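Local coordinates for protein shikimate 5-dehydrogenase AroE (5-dehydroshikimate reductase) (Mycobacterium tuberculosis, PDB 4P4G) that probably catalyses the NADP-dependent interconversion of 3-dehydroshikimate and shikimate in chorismate biosynthesis, and is seen here with shikimate bound, at residues 77-82 against 99-104. Sequence-based numbering, arbitrary orientation.
Sequences DERTAR and WRADNT
Glu-78 and Arg-79 pair in parallel with Arg-100 and Ala-101, adding the short edge strand 78-79 to the mixed sheet of the substrate-binding domain. Ala-101 anchors the pairing through both backbone polar atoms. Its N donates to Glu-78 O (2.9 Å), and its O accepts from Thr-80 N (2.9 Å, 171° at the hydrogen). Asp-77, just before the strand, turns its carboxylate across, and OD1 accepts from Trp-99 N (3.1 Å) on the syn side, somewhat out of plane. Glu-78 and Arg-100 share one face of the sheet. Arg-100 bends at its third torsion (-52°), and NE forms a salt bridge with Glu-78 OE2 (3.1 Å) from above the carboxylate plane.

Asp-102 links the strand to the start of helix 81-86. Its OD1 accepts a hydrogen bond on the anti side from Thr-80 OG1 (2.6 Å). Thr-80 is the N-cap, and the same hydroxyl oxygen caps Ala-83 N. Asp-102 OD2 forms a salt bridge with Arg-82 NH2, sitting over one face of the guanidinium, and is also bonded by Gln-250. The guanidinium and carboxylate planes are 62° apart. Arg-82 NH1 forms a second salt bridge, with Asp-107. The side chain of Thr-104 is about 5 Å from the bound shikimate.

The buried Asp-102 carboxylate is gripped at both oxygens. Arg-82 probably favours the charged carboxylate, while Thr-80 and Arg-82 fasten the helix start to the strand.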
ATOM      1  N   ASP A  77      18.278  -4.534  -8.490  1.00 13.84           N
ATOM      2  CA  ASP A  77      18.928  -4.451  -9.793  1.00 17.40           C
ATOM      3  C   ASP A  77      17.998  -4.851 -10.948  1.00 17.18           C
ATOM      4  O   ASP A  77      18.294  -4.567 -12.116  1.00 18.52           O
ATOM      5  CB  ASP A  77      20.204  -5.293  -9.800  1.00 22.14           C
ATOM      6  CG  ASP A  77      20.012  -6.631  -9.124  1.00 26.30           C
ATOM      7  OD1 ASP A  77      20.176  -6.715  -7.876  1.00 25.16           O
ATOM      8  OD2 ASP A  77      19.688  -7.600  -9.843  1.00 32.08           O
ATOM      9  N   GLU A  78      16.887  -5.518 -10.626  1.00 13.90           N
ATOM     10  CA  GLU A  78      15.830  -5.794 -11.602  1.00 15.21           C
ATOM     11  C   GLU A  78      14.541  -5.271 -11.006  1.00 12.18           C
ATOM     12  O   GLU A  78      14.375  -5.302  -9.797  1.00  9.10           O
ATOM     13  CB  GLU A  78      15.589  -7.294 -11.792  1.00 22.22           C
ATOM     14  CG  GLU A  78      16.716  -8.171 -12.274  1.00 30.83           C
ATOM     15  CD  GLU A  78      16.251  -9.622 -12.343  1.00 36.22           C
ATOM     16  OE1 GLU A  78      17.065 -10.541 -12.115  1.00 39.37           O
ATOM     17  OE2 GLU A  78      15.047  -9.836 -12.609  1.00 37.88           O
ATOM     18  N   ARG A  79      13.615  -4.834 -11.853  1.00 11.60           N
ATOM     19  CA  ARG A  79      12.295  -4.413 -11.378  1.00 12.85           C
ATOM     20  C   ARG A  79      11.198  -4.970 -12.269  1.00 10.66           C
ATOM     21  O   ARG A  79      11.374  -5.081 -13.480  1.00 14.19           O
ATOM     22  CB  ARG A  79      12.212  -2.885 -11.340  1.00 13.39           C
ATOM     23  CG  ARG A  79      13.305  -2.264 -10.486  1.00 14.83           C
ATOM     24  CD  ARG A  79      13.558  -0.807 -10.774  1.00 17.28           C
ATOM     25  NE  ARG A  79      14.753  -0.375 -10.044  1.00 17.32           N
ATOM     26  CZ  ARG A  79      15.905  -0.038 -10.612  1.00 16.36           C
ATOM     27  NH1 ARG A  79      16.026  -0.045 -11.934  1.00 16.17           N
ATOM     28  NH2 ARG A  79      16.934   0.322  -9.851  1.00 14.90           N
ATOM     29  N   THR A  80      10.063  -5.328 -11.674  1.00 12.23           N
ATOM     30  CA  THR A  80       8.907  -5.746 -12.467  1.00 12.19           C
ATOM     31  C   THR A  80       8.360  -4.545 -13.235  1.00 14.33           C
ATOM     32  O   THR A  80       8.641  -3.397 -12.887  1.00 12.51           O
ATOM     33  CB  THR A  80       7.784  -6.336 -11.589  1.00 11.32           C
ATOM     34  OG1 THR A  80       7.265  -5.314 -10.737  1.00 12.03           O
ATOM     35  CG2 THR A  80       8.305  -7.484 -10.730  1.00 13.70           C
ATOM     36  N   ALA A  81       7.580  -4.811 -14.275  1.00 15.90           N
ATOM     37  CA  ALA A  81       6.973  -3.752 -15.068  1.00 18.50           C
ATOM     38  C   ALA A  81       6.144  -2.830 -14.185  1.00 16.25           C
ATOM     39  O   ALA A  81       6.180  -1.614 -14.348  1.00 18.91           O
ATOM     40  CB  ALA A  81       6.116  -4.342 -16.183  1.00 21.43           C
ATOM     41  N   ARG A  82       5.404  -3.409 -13.244  1.00 17.92           N
ATOM     42  CA  ARG A  82       4.522  -2.603 -12.405  1.00 21.34           C
ATOM     43  C   ARG A  82       5.291  -1.749 -11.399  1.00 17.90           C
ATOM     44  O   ARG A  82       4.892  -0.621 -11.129  1.00 19.54           O
ATOM     45  CB  ARG A  82       3.429  -3.445 -11.723  1.00 25.04           C
ATOM     46  CG  ARG A  82       3.908  -4.646 -10.944  1.00 27.56           C
ATOM     47  CD  ARG A  82       2.716  -5.457 -10.407  1.00 30.88           C
ATOM     48  NE  ARG A  82       3.119  -6.776  -9.929  1.00 32.42           N
ATOM     49  CZ  ARG A  82       2.529  -7.432  -8.933  1.00 35.57           C
ATOM     50  NH1 ARG A  82       1.509  -6.886  -8.282  1.00 37.11           N
ATOM     51  NH2 ARG A  82       2.966  -8.636  -8.579  1.00 34.76           N
ATOM     52  N   TRP A  99      18.490  -8.973  -6.506  1.00 11.98           N
ATOM     53  CA  TRP A  99      17.157  -8.755  -5.952  1.00 14.42           C
ATOM     54  C   TRP A  99      16.255  -8.125  -7.001  1.00 14.98           C
ATOM     55  O   TRP A  99      16.711  -7.302  -7.806  1.00 16.82           O
ATOM     56  CB  TRP A  99      17.225  -7.817  -4.743  1.00 13.92           C
ATOM     57  CG  TRP A  99      17.956  -8.369  -3.549  1.00 13.26           C
ATOM     58  CD1 TRP A  99      19.294  -8.273  -3.286  1.00 14.21           C
ATOM     59  CD2 TRP A  99      17.381  -9.076  -2.446  1.00 13.64           C
ATOM     60  NE1 TRP A  99      19.587  -8.894  -2.093  1.00 14.42           N
ATOM     61  CE2 TRP A  99      18.432  -9.392  -1.556  1.00 14.15           C
ATOM     62  CE3 TRP A  99      16.079  -9.470  -2.120  1.00 14.33           C
ATOM     63  CZ2 TRP A  99      18.214 -10.089  -0.358  1.00 15.82           C
ATOM     64  CZ3 TRP A  99      15.871 -10.171  -0.939  1.00 16.38           C
ATOM     65  CH2 TRP A  99      16.935 -10.480  -0.081  1.00 17.52           C
ATOM     66  N   ARG A 100      14.975  -8.502  -6.986  1.00  9.73           N
ATOM     67  CA  ARG A 100      13.987  -7.885  -7.871  1.00  9.63           C
ATOM     68  C   ARG A 100      12.958  -7.114  -7.054  1.00 10.23           C
ATOM     69  O   ARG A 100      12.453  -7.611  -6.040  1.00 11.44           O
ATOM     70  CB  ARG A 100      13.292  -8.939  -8.750  1.00 10.40           C
ATOM     71  CG  ARG A 100      12.263  -8.354  -9.727  1.00 14.00           C
ATOM     72  CD  ARG A 100      11.484  -9.455 -10.444  1.00 19.54           C
ATOM     73  NE  ARG A 100      12.377 -10.433 -11.055  1.00 23.11           N
ATOM     74  CZ  ARG A 100      12.544 -11.672 -10.602  1.00 23.66           C
ATOM     75  NH1 ARG A 100      11.866 -12.094  -9.548  1.00 23.42           N
ATOM     76  NH2 ARG A 100      13.385 -12.493 -11.212  1.00 25.95           N
ATOM     77  N   ALA A 101      12.654  -5.896  -7.492  1.00  8.64           N
ATOM     78  CA  ALA A 101      11.632  -5.076  -6.855  1.00  8.74           C
ATOM     79  C   ALA A 101      10.286  -5.297  -7.527  1.00  9.01           C
ATOM     80  O   ALA A 101      10.180  -5.290  -8.762  1.00  9.86           O
ATOM     81  CB  ALA A 101      12.006  -3.604  -6.917  1.00 12.01           C
ATOM     82  N   ASP A 102       9.254  -5.476  -6.715  1.00  9.14           N
ATOM     83  CA  ASP A 102       7.893  -5.504  -7.232  1.00 10.57           C
ATOM     84  C   ASP A 102       7.022  -4.573  -6.403  1.00  9.06           C
ATOM     85  O   ASP A 102       7.406  -4.136  -5.309  1.00  8.48           O
ATOM     86  CB  ASP A 102       7.325  -6.927  -7.218  1.00 14.13           C
ATOM     87  CG  ASP A 102       5.959  -7.016  -7.902  1.00 19.78           C
ATOM     88  OD1 ASP A 102       5.713  -6.239  -8.858  1.00 19.25           O
ATOM     89  OD2 ASP A 102       5.123  -7.843  -7.475  1.00 21.41           O
ATOM     90  N   ASN A 103       5.857  -4.237  -6.934  1.00 11.45           N
ATOM     91  CA  ASN A 103       4.893  -3.490  -6.158  1.00 10.85           C
ATOM     92  C   ASN A 103       3.570  -4.232  -6.130  1.00 11.99           C
ATOM     93  O   ASN A 103       2.877  -4.321  -7.145  1.00 13.73           O
ATOM     94  CB  ASN A 103       4.692  -2.082  -6.709  1.00 12.27           C
ATOM     95  CG  ASN A 103       3.935  -1.208  -5.747  1.00 15.36           C
ATOM     96  OD1 ASN A 103       2.775  -1.488  -5.427  1.00 16.91           O
ATOM     97  ND2 ASN A 103       4.576  -0.151  -5.265  1.00 14.99           N
ATOM     98  N   THR A 104       3.222  -4.767  -4.967  1.00  8.32           N
ATOM     99  CA  THR A 104       1.936  -5.441  -4.806  1.00  9.50           C
ATOM    100  C   THR A 104       0.856  -4.576  -4.145  1.00 10.05           C
ATOM    101  O   THR A 104      -0.266  -5.055  -3.948  1.00  9.97           O
ATOM    102  CB  THR A 104       2.078  -6.763  -4.019  1.00  9.25           C
ATOM    103  OG1 THR A 104       2.357  -6.469  -2.644  1.00 10.41           O
ATOM    104  CG2 THR A 104       3.210  -7.615  -4.579  1.00  9.58           C
TER